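Local coordinates for flap endonuclease 1 (Desulfurococcus amylolyticus, PDB 3ORY), which probably cuts the 5' flaps of branched DNA during replication and repair, as other flap endonucleases do, at residues Gly35-Asp41 with Gly86-Val92; Ala45-Phe49 with Leu202-Gly206; Ala155-Val161 with Ile308-Asp314; Ala169-Ile174 with Pro300-Tyr306. All coordinates share one frame; numbering follows the deposited sequence.

Overall arrangement
Of the four contacts, interaction 1 opens first, on strand 37-41, which leads into helix 42-52. It closes a mostly helical loop of 44 residues by pairing 35-41 with 86-92. Interaction 2 crosses it, because 45-49 starts inside that loop and 202-206 lies beyond it. Interaction 3 begins later, at the end of helix 143-156, and joins 155-161 to the late loop 308-314. Interaction 4 lies within the span of interaction 3 and sets helix 167-176 against 300-306. Interactions 3 and 4 both cross interaction 2. Strands 88-93 and 160-162 are neighbours in the central sheet, which links interactions 1 and 3. Interactions 3 and 4 fasten the late loop at two places, about 19 Å apart between centres.

Interaction 1: Gly35-Asp41 with Gly86-Val92; sequences GKIIVID and GIKPVYV
I40 covers one face of the Y91 ring. Its CD1 sits 3.7 Å above the ring plane, toward the rim, and its CB also lies over that face. With CG1 beside the backbone N (chi1 -54°), I40 also brings CD1 to 3.8 Å from P89 CB. Further along this face, I38 CG1 meets I87 CG2 at 3.6 Å. On the other face, V39 CG2 packs on V92 CG1 at 3.8 Å. Between the faces the parallel strands are joined by backbone bonds, such as I40 N to V90 O (2.7 Å). At the polar end, D41 is an N-cap. Its OD2 accepts from N44 N. A phosphate ion, probably from the crystallisation liquor, lies about 3 Å from its side chain. Y91 OH bonds to T79. The 44 residues between are largely helix, so the pair makes a beta-alpha-beta unit, consistent with a PIN-like fold. Helix 70-84 covers the P89 and Y91 side, helix 167-176 covers V39 and V92, and strand 182-184 flanks 37-41.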
loop_
_atom_site.group_PDB
_atom_site.type_symbol
_atom_site.label_atom_id
_atom_site.label_comp_id
_atom_site.label_asym_id
_atom_site.label_seq_id
_atom_site.Cartn_x
_atom_site.Cartn_y
_atom_site.Cartn_z
ATOM N N GLY A 35 6.690 15.154 -12.991
ATOM C CA GLY A 35 6.009 14.992 -14.273
ATOM C C GLY A 35 5.421 13.614 -14.542
ATOM O O GLY A 35 4.660 13.453 -15.492
ATOM N N LYS A 36 5.765 12.618 -13.722
ATOM C CA LYS A 36 5.255 11.249 -13.928
ATOM C C LYS A 36 3.866 11.049 -13.327
ATOM O O LYS A 36 3.527 11.627 -12.294
ATOM C CB LYS A 36 6.223 10.192 -13.376
ATOM C CG LYS A 36 7.628 10.210 -14.008
ATOM C CD LYS A 36 7.641 9.593 -15.401
ATOM C CE LYS A 36 8.769 10.155 -16.289
ATOM N NZ LYS A 36 10.086 10.190 -15.594
ATOM N N ILE A 37 3.065 10.229 -13.998
ATOM C CA ILE A 37 1.777 9.804 -13.469
ATOM C C ILE A 37 2.002 8.536 -12.662
ATOM O O ILE A 37 2.550 7.559 -13.173
ATOM C CB ILE A 37 0.745 9.564 -14.594
ATOM C CG1 ILE A 37 0.552 10.848 -15.422
ATOM C CG2 ILE A 37 -0.600 9.044 -13.999
ATOM C CD1 ILE A 37 -0.247 10.673 -16.722
ATOM N N ILE A 38 1.598 8.558 -11.395
ATOM C CA ILE A 38 1.766 7.400 -10.521
ATOM C C ILE A 38 0.394 6.926 -10.077
ATOM O O ILE A 38 -0.404 7.719 -9.555
ATOM C CB ILE A 38 2.665 7.718 -9.291
ATOM C CG1 ILE A 38 4.054 8.207 -9.718
ATOM C CG2 ILE A 38 2.774 6.509 -8.344
ATOM C CD1 ILE A 38 4.875 7.212 -10.484
ATOM N N VAL A 39 0.101 5.648 -10.310
ATOM C CA VAL A 39 -1.181 5.100 -9.884
ATOM C C VAL A 39 -1.051 4.416 -8.521
ATOM O O VAL A 39 -0.368 3.403 -8.373
ATOM C CB VAL A 39 -1.866 4.231 -10.983
ATOM C CG1 VAL A 39 -0.997 3.069 -11.423
ATOM C CG2 VAL A 39 -3.247 3.754 -10.528
ATOM N N ILE A 40 -1.715 4.989 -7.526
ATOM C CA ILE A 40 -1.534 4.578 -6.137
ATOM C C ILE A 40 -2.678 3.692 -5.680
ATOM O O ILE A 40 -3.847 4.101 -5.709
ATOM C CB ILE A 40 -1.433 5.815 -5.200
ATOM C CG1 ILE A 40 -0.338 6.769 -5.705
ATOM C CG2 ILE A 40 -1.181 5.377 -3.738
ATOM C CD1 ILE A 40 -0.424 8.198 -5.100
ATOM N N ASP A 41 -2.352 2.473 -5.257
ATOM C CA ASP A 41 -3.388 1.595 -4.760
ATOM C C ASP A 41 -4.017 2.233 -3.533
ATOM O O ASP A 41 -3.320 2.611 -2.584
ATOM C CB ASP A 41 -2.858 0.206 -4.444
ATOM C CG ASP A 41 -3.956 -0.733 -4.031
ATOM O OD1 ASP A 41 -4.627 -1.297 -4.924
ATOM O OD2 ASP A 41 -4.169 -0.888 -2.810
ATOM N N GLY A 86 5.849 17.406 -7.890
ATOM C CA GLY A 86 5.623 17.389 -9.342
ATOM C C GLY A 86 5.045 16.086 -9.878
ATOM O O GLY A 86 4.864 15.927 -11.089
ATOM N N ILE A 87 4.751 15.154 -8.975
ATOM C CA ILE A 87 4.128 13.880 -9.350
ATOM C C ILE A 87 2.636 14.096 -9.628
ATOM O O ILE A 87 1.976 14.873 -8.943
ATOM C CB ILE A 87 4.356 12.789 -8.268
ATOM C CG1 ILE A 87 5.842 12.409 -8.192
ATOM C CG2 ILE A 87 3.522 11.549 -8.551
ATOM C CD1 ILE A 87 6.255 11.789 -6.861
ATOM N N LYS A 88 2.124 13.424 -10.651
ATOM C CA LYS A 88 0.701 13.476 -10.968
ATOM C C LYS A 88 0.032 12.209 -10.439
ATOM O O LYS A 88 0.061 11.168 -11.097
ATOM C CB LYS A 88 0.494 13.653 -12.477
ATOM C CG LYS A 88 1.131 14.942 -13.015
ATOM C CD LYS A 88 0.849 15.149 -14.491
ATOM C CE LYS A 88 1.338 16.525 -14.927
ATOM N NZ LYS A 88 1.450 16.622 -16.402
ATOM N N PRO A 89 -0.560 12.288 -9.232
ATOM C CA PRO A 89 -1.092 11.063 -8.648
ATOM C C PRO A 89 -2.519 10.747 -9.076
ATOM O O PRO A 89 -3.334 11.650 -9.307
ATOM C CB PRO A 89 -1.033 11.351 -7.142
ATOM C CG PRO A 89 -1.255 12.846 -7.036
ATOM C CD PRO A 89 -0.805 13.460 -8.365
ATOM N N VAL A 90 -2.805 9.453 -9.182
ATOM C CA VAL A 90 -4.157 8.958 -9.367
ATOM C C VAL A 90 -4.297 7.728 -8.468
ATOM O O VAL A 90 -3.404 6.876 -8.422
ATOM C CB VAL A 90 -4.478 8.632 -10.863
ATOM C CG1 VAL A 90 -3.388 7.759 -11.505
ATOM C CG2 VAL A 90 -5.874 7.985 -11.015
ATOM N N TYR A 91 -5.391 7.660 -7.727
ATOM C CA TYR A 91 -5.632 6.529 -6.844
ATOM C C TYR A 91 -6.514 5.513 -7.549
ATOM O O TYR A 91 -7.246 5.859 -8.471
ATOM C CB TYR A 91 -6.269 6.998 -5.526
ATOM C CG TYR A 91 -5.267 7.687 -4.616
ATOM C CD1 TYR A 91 -4.600 6.980 -3.610
ATOM C CD2 TYR A 91 -4.974 9.040 -4.776
ATOM C CE1 TYR A 91 -3.674 7.621 -2.772
ATOM C CE2 TYR A 91 -4.055 9.680 -3.955
ATOM C CZ TYR A 91 -3.408 8.964 -2.963
ATOM O OH TYR A 91 -2.507 9.616 -2.165
ATOM N N VAL A 92 -6.414 4.253 -7.140
ATOM C CA VAL A 92 -7.292 3.222 -7.666
ATOM C C VAL A 92 -7.910 2.459 -6.502
ATOM O O VAL A 92 -7.201 2.011 -5.596
ATOM C CB VAL A 92 -6.572 2.275 -8.672
ATOM C CG1 VAL A 92 -5.308 1.659 -8.070
ATOM C CG2 VAL A 92 -7.543 1.197 -9.204
#

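Interaction 2: Ala45-Phe49 with Leu202-Gly206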
loop_
_atom_site.group_PDB
_atom_site.type_symbol
_atom_site.label_atom_id
_atom_site.label_comp_id
_atom_site.label_asym_id
_atom_site.label_seq_id
_atom_site.Cartn_x
_atom_site.Cartn_y
_atom_site.Cartn_z
ATOM N N ALA A 45 -2.603 2.405 0.513
ATOM C CA ALA A 45 -2.254 3.731 1.020
ATOM C C ALA A 45 -3.016 4.057 2.295
ATOM O O ALA A 45 -2.432 4.549 3.249
ATOM C CB ALA A 45 -2.483 4.827 -0.055
ATOM N N LEU A 46 -4.318 3.780 2.319
ATOM C CA LEU A 46 -5.117 4.101 3.504
ATOM C C LEU A 46 -4.655 3.298 4.713
ATOM O O LEU A 46 -4.624 3.817 5.823
ATOM C CB LEU A 46 -6.627 3.902 3.237
ATOM C CG LEU A 46 -7.219 4.819 2.156
ATOM C CD1 LEU A 46 -8.717 4.544 1.925
ATOM C CD2 LEU A 46 -7.002 6.286 2.484
ATOM N N TYR A 47 -4.288 2.036 4.491
ATOM C CA TYR A 47 -3.701 1.209 5.540
ATOM C C TYR A 47 -2.367 1.761 6.049
ATOM O O TYR A 47 -2.101 1.734 7.263
ATOM C CB TYR A 47 -3.563 -0.256 5.080
ATOM C CG TYR A 47 -4.804 -1.069 5.397
ATOM C CD1 TYR A 47 -5.250 -1.200 6.720
ATOM C CD2 TYR A 47 -5.549 -1.675 4.390
ATOM C CE1 TYR A 47 -6.384 -1.930 7.031
ATOM C CE2 TYR A 47 -6.715 -2.413 4.694
ATOM C CZ TYR A 47 -7.110 -2.531 6.013
ATOM O OH TYR A 47 -8.240 -3.239 6.341
ATOM N N GLN A 48 -1.533 2.260 5.132
ATOM C CA GLN A 48 -0.261 2.882 5.536
ATOM C C GLN A 48 -0.491 4.093 6.441
ATOM O O GLN A 48 0.168 4.227 7.481
ATOM C CB GLN A 48 0.598 3.287 4.335
ATOM C CG GLN A 48 1.013 2.145 3.418
ATOM C CD GLN A 48 1.463 0.891 4.160
ATOM O OE1 GLN A 48 2.224 0.950 5.137
ATOM N NE2 GLN A 48 1.013 -0.261 3.675
ATOM N N PHE A 49 -1.439 4.946 6.050
ATOM C CA PHE A 49 -1.782 6.138 6.834
ATOM C C PHE A 49 -2.363 5.771 8.203
ATOM O O PHE A 49 -2.050 6.409 9.224
ATOM C CB PHE A 49 -2.767 7.020 6.065
ATOM C CG PHE A 49 -2.265 7.462 4.712
ATOM C CD1 PHE A 49 -0.922 7.777 4.514
ATOM C CD2 PHE A 49 -3.153 7.596 3.640
ATOM C CE1 PHE A 49 -0.448 8.190 3.258
ATOM C CE2 PHE A 49 -2.696 8.018 2.382
ATOM C CZ PHE A 49 -1.344 8.319 2.191
ATOM N N LEU A 202 6.270 5.381 -1.359
ATOM C CA LEU A 202 5.754 6.693 -1.743
ATOM C C LEU A 202 4.794 7.274 -0.703
ATOM O O LEU A 202 4.740 8.483 -0.519
ATOM C CB LEU A 202 5.090 6.630 -3.119
ATOM C CG LEU A 202 4.914 7.943 -3.876
ATOM C CD1 LEU A 202 6.216 8.413 -4.542
ATOM C CD2 LEU A 202 3.805 7.789 -4.905
ATOM N N THR A 203 4.059 6.415 -0.003
ATOM C CA THR A 203 3.089 6.890 0.985
ATOM C C THR A 203 3.713 7.113 2.362
ATOM O O THR A 203 3.064 7.654 3.251
ATOM C CB THR A 203 1.892 5.929 1.121
ATOM O OG1 THR A 203 2.371 4.631 1.488
ATOM C CG2 THR A 203 1.123 5.845 -0.195
ATOM N N ILE A 204 4.972 6.702 2.532
ATOM C CA ILE A 204 5.621 6.742 3.844
ATOM C C ILE A 204 7.043 7.314 3.843
ATOM O O ILE A 204 7.730 7.228 4.859
ATOM C CB ILE A 204 5.664 5.334 4.526
ATOM C CG1 ILE A 204 6.440 4.319 3.662
ATOM C CG2 ILE A 204 4.251 4.849 4.888
ATOM C CD1 ILE A 204 6.910 3.051 4.419
ATOM N N SER A 205 7.481 7.880 2.717
ATOM C CA SER A 205 8.869 8.354 2.586
ATOM C C SER A 205 9.154 9.570 3.467
ATOM O O SER A 205 8.233 10.266 3.901
ATOM C CB SER A 205 9.242 8.628 1.122
ATOM O OG SER A 205 8.401 9.600 0.528
ATOM N N GLY A 206 10.437 9.808 3.731
ATOM C CA GLY A 206 10.862 10.903 4.595
ATOM C C GLY A 206 11.630 10.421 5.809
ATOM O O GLY A 206 12.133 9.293 5.842
#
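T203 points its side chain at helix 42-52 and meets a different residue with each atom. CB lies 3.9 Å from F49 CE1. From there the side chain forks. Its methyl, CG2, reaches A45 CB at 3.7 Å. Its hydroxyl, OG1, sits between the backbone N and the carbonyl carbon (chi1 58°), which turns it to the Q48 side of the fork. There it lies 3.4 Å from Q48 CG, against the aliphatic part of that chain. Both polar atoms of the Q48 amide are bonded outside the contact; OE1 accepts from V9 N. Next in the loop, I204 CG2 touches Q48 CB at 4.0 Å. F49 crosses T203 at about a right angle, and T203 O approaches the edge of its ring, 3.6 Å from F49 CE1. One face of the same ring lies over A45 O. No hydrogen bond joins the two segments, so this is van der Waals packing in the interior. Replacing F49 by an alanine would probably leave a gap beside T203 CB and its carbonyl. F49 also packs on L75 and R78 of helix 70-84, A45 touches I40 of strand 37-41, and I204 rests on V219 of strand 216-225.

Interaction 3: Ala155-Val161 with Ile308-Asp314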
loop_
_atom_site.group_PDB
_atom_site.type_symbol
_atom_site.label_atom_id
_atom_site.label_comp_id
_atom_site.label_asym_id
_atom_site.label_seq_id
_atom_site.Cartn_x
_atom_site.Cartn_y
_atom_site.Cartn_z
ATOM N N ALA A 155 -12.729 16.515 -3.657
ATOM C CA ALA A 155 -12.546 17.903 -3.210
ATOM C C ALA A 155 -11.166 18.468 -3.575
ATOM O O ALA A 155 -11.034 19.666 -3.875
ATOM C CB ALA A 155 -12.798 18.014 -1.718
ATOM N N MET A 156 -10.147 17.608 -3.560
ATOM C CA MET A 156 -8.762 18.013 -3.873
ATOM C C MET A 156 -8.484 18.078 -5.382
ATOM O O MET A 156 -7.434 18.559 -5.798
ATOM C CB MET A 156 -7.747 17.061 -3.211
ATOM C CG MET A 156 -7.758 17.056 -1.677
ATOM S SD MET A 156 -6.583 15.873 -0.950
ATOM C CE MET A 156 -5.014 16.643 -1.342
ATOM N N GLY A 157 -9.412 17.579 -6.194
ATOM C CA GLY A 157 -9.237 17.562 -7.649
ATOM C C GLY A 157 -8.350 16.427 -8.139
ATOM O O GLY A 157 -7.857 16.456 -9.276
ATOM N N ILE A 158 -8.175 15.419 -7.284
ATOM C CA ILE A 158 -7.324 14.271 -7.566
ATOM C C ILE A 158 -8.167 13.102 -8.082
ATOM O O ILE A 158 -9.107 12.678 -7.417
ATOM C CB ILE A 158 -6.522 13.859 -6.314
ATOM C CG1 ILE A 158 -5.648 15.034 -5.813
ATOM C CG2 ILE A 158 -5.689 12.596 -6.578
ATOM C CD1 ILE A 158 -4.502 15.451 -6.766
ATOM N N PRO A 159 -7.839 12.590 -9.276
ATOM C CA PRO A 159 -8.598 11.493 -9.884
ATOM C C PRO A 159 -8.429 10.175 -9.138
ATOM O O PRO A 159 -7.381 9.919 -8.538
ATOM C CB PRO A 159 -7.977 11.368 -11.275
ATOM C CG PRO A 159 -6.567 11.867 -11.088
ATOM C CD PRO A 159 -6.702 13.006 -10.116
ATOM N N TRP A 160 -9.470 9.357 -9.169
ATOM C CA TRP A 160 -9.370 7.977 -8.715
ATOM C C TRP A 160 -10.196 7.090 -9.644
ATOM O O TRP A 160 -11.181 7.533 -10.258
ATOM C CB TRP A 160 -9.772 7.815 -7.236
ATOM C CG TRP A 160 -11.161 8.284 -6.925
ATOM C CD1 TRP A 160 -11.526 9.525 -6.480
ATOM C CD2 TRP A 160 -12.371 7.529 -7.047
ATOM N NE1 TRP A 160 -12.886 9.589 -6.323
ATOM C CE2 TRP A 160 -13.430 8.377 -6.663
ATOM C CE3 TRP A 160 -12.663 6.215 -7.443
ATOM C CZ2 TRP A 160 -14.759 7.961 -6.667
ATOM C CZ3 TRP A 160 -13.973 5.801 -7.451
ATOM C CH2 TRP A 160 -15.014 6.670 -7.059
ATOM N N VAL A 161 -9.776 5.841 -9.742
ATOM C CA VAL A 161 -10.349 4.903 -10.677
ATOM C C VAL A 161 -11.042 3.800 -9.889
ATOM O O VAL A 161 -10.478 3.270 -8.928
ATOM C CB VAL A 161 -9.239 4.329 -11.598
ATOM C CG1 VAL A 161 -9.757 3.155 -12.434
ATOM C CG2 VAL A 161 -8.695 5.441 -12.498
ATOM N N ILE A 308 -8.297 9.350 -16.708
ATOM C CA ILE A 308 -7.570 10.030 -15.642
ATOM C C ILE A 308 -7.397 11.528 -15.928
ATOM O O ILE A 308 -6.608 11.925 -16.800
ATOM C CB ILE A 308 -6.199 9.364 -15.407
ATOM C CG1 ILE A 308 -6.372 7.863 -15.106
ATOM C CG2 ILE A 308 -5.444 10.069 -14.294
ATOM C CD1 ILE A 308 -5.110 7.050 -15.323
ATOM N N GLU A 309 -8.146 12.343 -15.187
ATOM C CA GLU A 309 -8.098 13.802 -15.326
ATOM C C GLU A 309 -7.989 14.463 -13.959
ATOM O O GLU A 309 -8.583 14.000 -12.990
ATOM C CB GLU A 309 -9.346 14.327 -16.043
ATOM C CG GLU A 309 -9.474 13.905 -17.508
ATOM C CD GLU A 309 -10.753 14.411 -18.159
ATOM O OE1 GLU A 309 -11.715 14.750 -17.431
ATOM O OE2 GLU A 309 -10.798 14.474 -19.407
ATOM N N TRP A 310 -7.229 15.553 -13.902
ATOM C CA TRP A 310 -7.091 16.352 -12.697
ATOM C C TRP A 310 -7.960 17.608 -12.804
ATOM O O TRP A 310 -7.977 18.270 -13.847
ATOM C CB TRP A 310 -5.619 16.713 -12.471
ATOM C CG TRP A 310 -4.758 15.509 -12.166
ATOM C CD1 TRP A 310 -4.401 15.058 -10.933
ATOM C CD2 TRP A 310 -4.168 14.602 -13.110
ATOM N NE1 TRP A 310 -3.625 13.930 -11.042
ATOM C CE2 TRP A 310 -3.468 13.625 -12.366
ATOM C CE3 TRP A 310 -4.151 14.527 -14.508
ATOM C CZ2 TRP A 310 -2.771 12.575 -12.973
ATOM C CZ3 TRP A 310 -3.452 13.482 -15.113
ATOM C CH2 TRP A 310 -2.773 12.523 -14.345
ATOM N N HIS A 311 -8.686 17.922 -11.733
ATOM C CA HIS A 311 -9.586 19.086 -11.703
ATOM C C HIS A 311 -9.157 20.099 -10.662
ATOM O O HIS A 311 -8.442 19.766 -9.717
ATOM C CB HIS A 311 -11.033 18.661 -11.429
ATOM C CG HIS A 311 -11.567 17.677 -12.415
ATOM N ND1 HIS A 311 -11.650 17.946 -13.767
ATOM C CD2 HIS A 311 -12.046 16.422 -12.250
ATOM C CE1 HIS A 311 -12.151 16.896 -14.392
ATOM N NE2 HIS A 311 -12.403 15.958 -13.494
ATOM N N THR A 312 -9.604 21.341 -10.843
ATOM C CA THR A 312 -9.301 22.421 -9.919
ATOM C C THR A 312 -9.690 22.027 -8.494
ATOM O O THR A 312 -10.822 21.626 -8.252
ATOM C CB THR A 312 -10.044 23.715 -10.337
ATOM O OG1 THR A 312 -9.729 24.009 -11.703
ATOM C CG2 THR A 312 -9.640 24.907 -9.455
ATOM N N PRO A 313 -8.742 22.126 -7.546
ATOM C CA PRO A 313 -9.108 21.857 -6.155
ATOM C C PRO A 313 -10.251 22.756 -5.676
ATOM O O PRO A 313 -10.385 23.900 -6.139
ATOM C CB PRO A 313 -7.822 22.161 -5.390
ATOM C CG PRO A 313 -6.731 21.929 -6.406
ATOM C CD PRO A 313 -7.299 22.390 -7.704
ATOM N N ASP A 314 -11.072 22.224 -4.773
ATOM C CA ASP A 314 -12.176 22.958 -4.167
ATOM C C ASP A 314 -11.854 23.157 -2.674
ATOM O O ASP A 314 -12.172 22.298 -1.851
ATOM C CB ASP A 314 -13.486 22.175 -4.387
ATOM C CG ASP A 314 -14.722 22.889 -3.828
ATOM O OD1 ASP A 314 -14.606 23.858 -3.051
ATOM O OD2 ASP A 314 -15.833 22.437 -4.158
#
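A155 and G157 supply the two carbonyls that hold the late loop by hydrogen bonds. D314 N gives A155 O a short bond of 2.7 Å, nearly along the C=O axis. H311 N gives G157 O one of 3.0 Å. A CA-H...O contact runs back from G157 CA to H311 O at 3.1 Å. G157, just past helix 143-156, has positive phi in a Schellman motif, and a side chain would run into H311 O. In the aromatic contact, P159 CD makes a CH-pi interaction over the W310 five-membered ring, 3.5 Å from its centroid, and P159 CG lies over the same face. W310 CG lies beside its backbone N (chi1 -66°), which lays the indole against P159. I158 CD1 reaches the edge of the same indole, 4.2 Å from W310 CD1. I308 CG2 extends the apolar patch, 3.8 Å from P159 CG. W310 NE1 bonds to P89 O of strand 88-93, which, with P159 over its face, limits how the indole can turn. A leucine in place of W310 would probably uncover P159 and leave P89 O without this donor. The chemistry implies a mixed seam: backbone bonds set the loop's course, and proline-on-indole packing fills the space beside it.

Interaction 4: Ala169-Ile174 with Pro300-Tyr306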
loop_
_atom_site.group_PDB
_atom_site.type_symbol
_atom_site.label_atom_id
_atom_site.label_comp_id
_atom_site.label_asym_id
_atom_site.label_seq_id
_atom_site.Cartn_x
_atom_site.Cartn_y
_atom_site.Cartn_z
ATOM N N ALA A 169 -4.451 -5.045 -9.281
ATOM C CA ALA A 169 -4.544 -5.523 -10.679
ATOM C C ALA A 169 -4.865 -4.398 -11.659
ATOM O O ALA A 169 -4.290 -4.327 -12.746
ATOM C CB ALA A 169 -5.623 -6.623 -10.787
ATOM N N GLN A 170 -5.827 -3.552 -11.288
ATOM C CA GLN A 170 -6.175 -2.382 -12.093
ATOM C C GLN A 170 -5.013 -1.400 -12.180
ATOM O O GLN A 170 -4.761 -0.838 -13.252
ATOM C CB GLN A 170 -7.429 -1.676 -11.553
ATOM C CG GLN A 170 -7.918 -0.511 -12.434
ATOM C CD GLN A 170 -8.398 -0.961 -13.802
ATOM O OE1 GLN A 170 -8.988 -2.035 -13.941
ATOM N NE2 GLN A 170 -8.153 -0.136 -14.822
ATOM N N ALA A 171 -4.307 -1.200 -11.065
ATOM C CA ALA A 171 -3.095 -0.365 -11.062
ATOM C C ALA A 171 -2.083 -0.889 -12.086
ATOM O O ALA A 171 -1.605 -0.127 -12.933
ATOM C CB ALA A 171 -2.462 -0.306 -9.655
ATOM N N ALA A 172 -1.781 -2.190 -12.019
ATOM C CA ALA A 172 -0.874 -2.838 -12.980
ATOM C C ALA A 172 -1.326 -2.632 -14.421
ATOM O O ALA A 172 -0.506 -2.350 -15.302
ATOM C CB ALA A 172 -0.744 -4.339 -12.678
ATOM N N TYR A 173 -2.631 -2.786 -14.661
ATOM C CA TYR A 173 -3.188 -2.643 -16.009
ATOM C C TYR A 173 -3.066 -1.218 -16.562
ATOM O O TYR A 173 -2.765 -1.028 -17.743
ATOM C CB TYR A 173 -4.648 -3.103 -16.050
ATOM C CG TYR A 173 -5.248 -3.107 -17.447
ATOM C CD1 TYR A 173 -4.861 -4.064 -18.401
ATOM C CD2 TYR A 173 -6.206 -2.161 -17.813
ATOM C CE1 TYR A 173 -5.421 -4.071 -19.693
ATOM C CE2 TYR A 173 -6.770 -2.158 -19.103
ATOM C CZ TYR A 173 -6.368 -3.103 -20.030
ATOM O OH TYR A 173 -6.932 -3.084 -21.284
ATOM N N ILE A 174 -3.316 -0.222 -15.716
ATOM C CA ILE A 174 -3.118 1.177 -16.102
ATOM C C ILE A 174 -1.663 1.444 -16.552
ATOM O O ILE A 174 -1.419 2.138 -17.560
ATOM C CB ILE A 174 -3.574 2.138 -14.963
ATOM C CG1 ILE A 174 -5.100 2.039 -14.786
ATOM C CG2 ILE A 174 -3.161 3.588 -15.246
ATOM C CD1 ILE A 174 -5.635 2.652 -13.458
ATOM N N PRO A 300 -6.310 -10.922 -14.980
ATOM C CA PRO A 300 -7.249 -10.508 -13.935
ATOM C C PRO A 300 -8.375 -9.661 -14.498
ATOM O O PRO A 300 -8.298 -9.194 -15.646
ATOM C CB PRO A 300 -6.377 -9.675 -12.990
ATOM C CG PRO A 300 -5.324 -9.104 -13.878
ATOM C CD PRO A 300 -5.045 -10.156 -14.915
ATOM N N GLN A 301 -9.428 -9.493 -13.706
ATOM C CA GLN A 301 -10.534 -8.650 -14.112
ATOM C C GLN A 301 -10.124 -7.191 -13.928
ATOM O O GLN A 301 -9.966 -6.724 -12.806
ATOM C CB GLN A 301 -11.800 -8.966 -13.302
ATOM C CG GLN A 301 -13.070 -8.357 -13.921
ATOM C CD GLN A 301 -13.377 -8.949 -15.288
ATOM O OE1 GLN A 301 -13.346 -10.169 -15.479
ATOM N NE2 GLN A 301 -13.634 -8.096 -16.242
ATOM N N VAL A 302 -9.964 -6.491 -15.046
ATOM C CA VAL A 302 -9.514 -5.093 -15.101
ATOM C C VAL A 302 -10.332 -4.383 -16.190
ATOM O O VAL A 302 -10.986 -5.038 -16.997
ATOM C CB VAL A 302 -7.989 -4.983 -15.433
ATOM C CG1 VAL A 302 -7.127 -5.475 -14.249
ATOM C CG2 VAL A 302 -7.636 -5.751 -16.730
ATOM N N THR A 303 -10.294 -3.060 -16.233
ATOM C CA THR A 303 -11.149 -2.333 -17.173
ATOM C C THR A 303 -10.416 -1.271 -17.972
ATOM O O THR A 303 -9.442 -0.685 -17.500
ATOM C CB THR A 303 -12.377 -1.680 -16.460
ATOM O OG1 THR A 303 -13.233 -1.078 -17.444
ATOM C CG2 THR A 303 -11.943 -0.582 -15.447
ATOM N N ASP A 304 -10.918 -1.032 -19.182
ATOM C CA ASP A 304 -10.508 0.096 -20.021
ATOM C C ASP A 304 -11.351 1.320 -19.752
ATOM O O ASP A 304 -11.096 2.387 -20.318
ATOM C CB ASP A 304 -10.695 -0.262 -21.499
ATOM C CG ASP A 304 -9.674 -1.232 -21.987
ATOM O OD1 ASP A 304 -8.498 -1.097 -21.602
ATOM O OD2 ASP A 304 -10.050 -2.130 -22.765
ATOM N N ASN A 305 -12.372 1.154 -18.913
ATOM C CA ASN A 305 -13.365 2.188 -18.657
ATOM C C ASN A 305 -12.910 3.145 -17.550
ATOM O O ASN A 305 -13.418 3.108 -16.432
ATOM C CB ASN A 305 -14.724 1.535 -18.329
ATOM C CG ASN A 305 -15.817 2.549 -18.026
ATOM O OD1 ASN A 305 -15.830 3.644 -18.583
ATOM N ND2 ASN A 305 -16.749 2.177 -17.139
ATOM N N TYR A 306 -11.920 3.970 -17.870
ATOM C CA TYR A 306 -11.417 4.991 -16.963
ATOM C C TYR A 306 -10.868 6.128 -17.798
ATOM O O TYR A 306 -10.476 5.926 -18.946
ATOM C CB TYR A 306 -10.318 4.450 -16.028
ATOM C CG TYR A 306 -9.072 3.927 -16.732
ATOM C CD1 TYR A 306 -8.055 4.793 -17.144
ATOM C CD2 TYR A 306 -8.909 2.557 -16.974
ATOM C CE1 TYR A 306 -6.914 4.309 -17.806
ATOM C CE2 TYR A 306 -7.777 2.065 -17.618
ATOM C CZ TYR A 306 -6.787 2.943 -18.031
ATOM O OH TYR A 306 -5.681 2.440 -18.667
#
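Y173 lays one face of its ring against V302. The CG2 methyl of V302 sits 3.6 Å above the ring plane, offset toward the rim. Y173 OH donates to D304 OD1 in a short bond of 2.5 Å. D304 OD1 is met on its syn side, 27° out of the carboxylate plane. V302 over the face and D304 at the hydroxyl together hold the phenol. Q170 grips the backbone of T303 with both ends of its amide. Q170 OE1 accepts from T303 N at 2.8 Å, and Q170 NE2 donates to T303 O at 3.0 Å. Each bond lies in the plane of its acceptor carbonyl, on a lone pair. CG of Q170 is anti to the backbone N (chi1 -175°), and a bend at chi2 carries the amide across to the loop. Two bonds to one residue fix the amide's rotation. I174 CG1 covers one face of the Y306 ring, 3.7 Å above it, and Y306 OH bonds to D179. A169 CB packs on P300 CB at 3.8 Å. T303 OG1 accepts from N305 N in an ST turn. This is plain structural packing: an amide paired with a backbone N-H and C=O holds the segment after helix 290-298 along helix 167-176. A171 and I174 pack on V39, and A171 on V92, of the sheet; V161 of strand 160-162 touches both Q170 and Y306, where helix and loop meet.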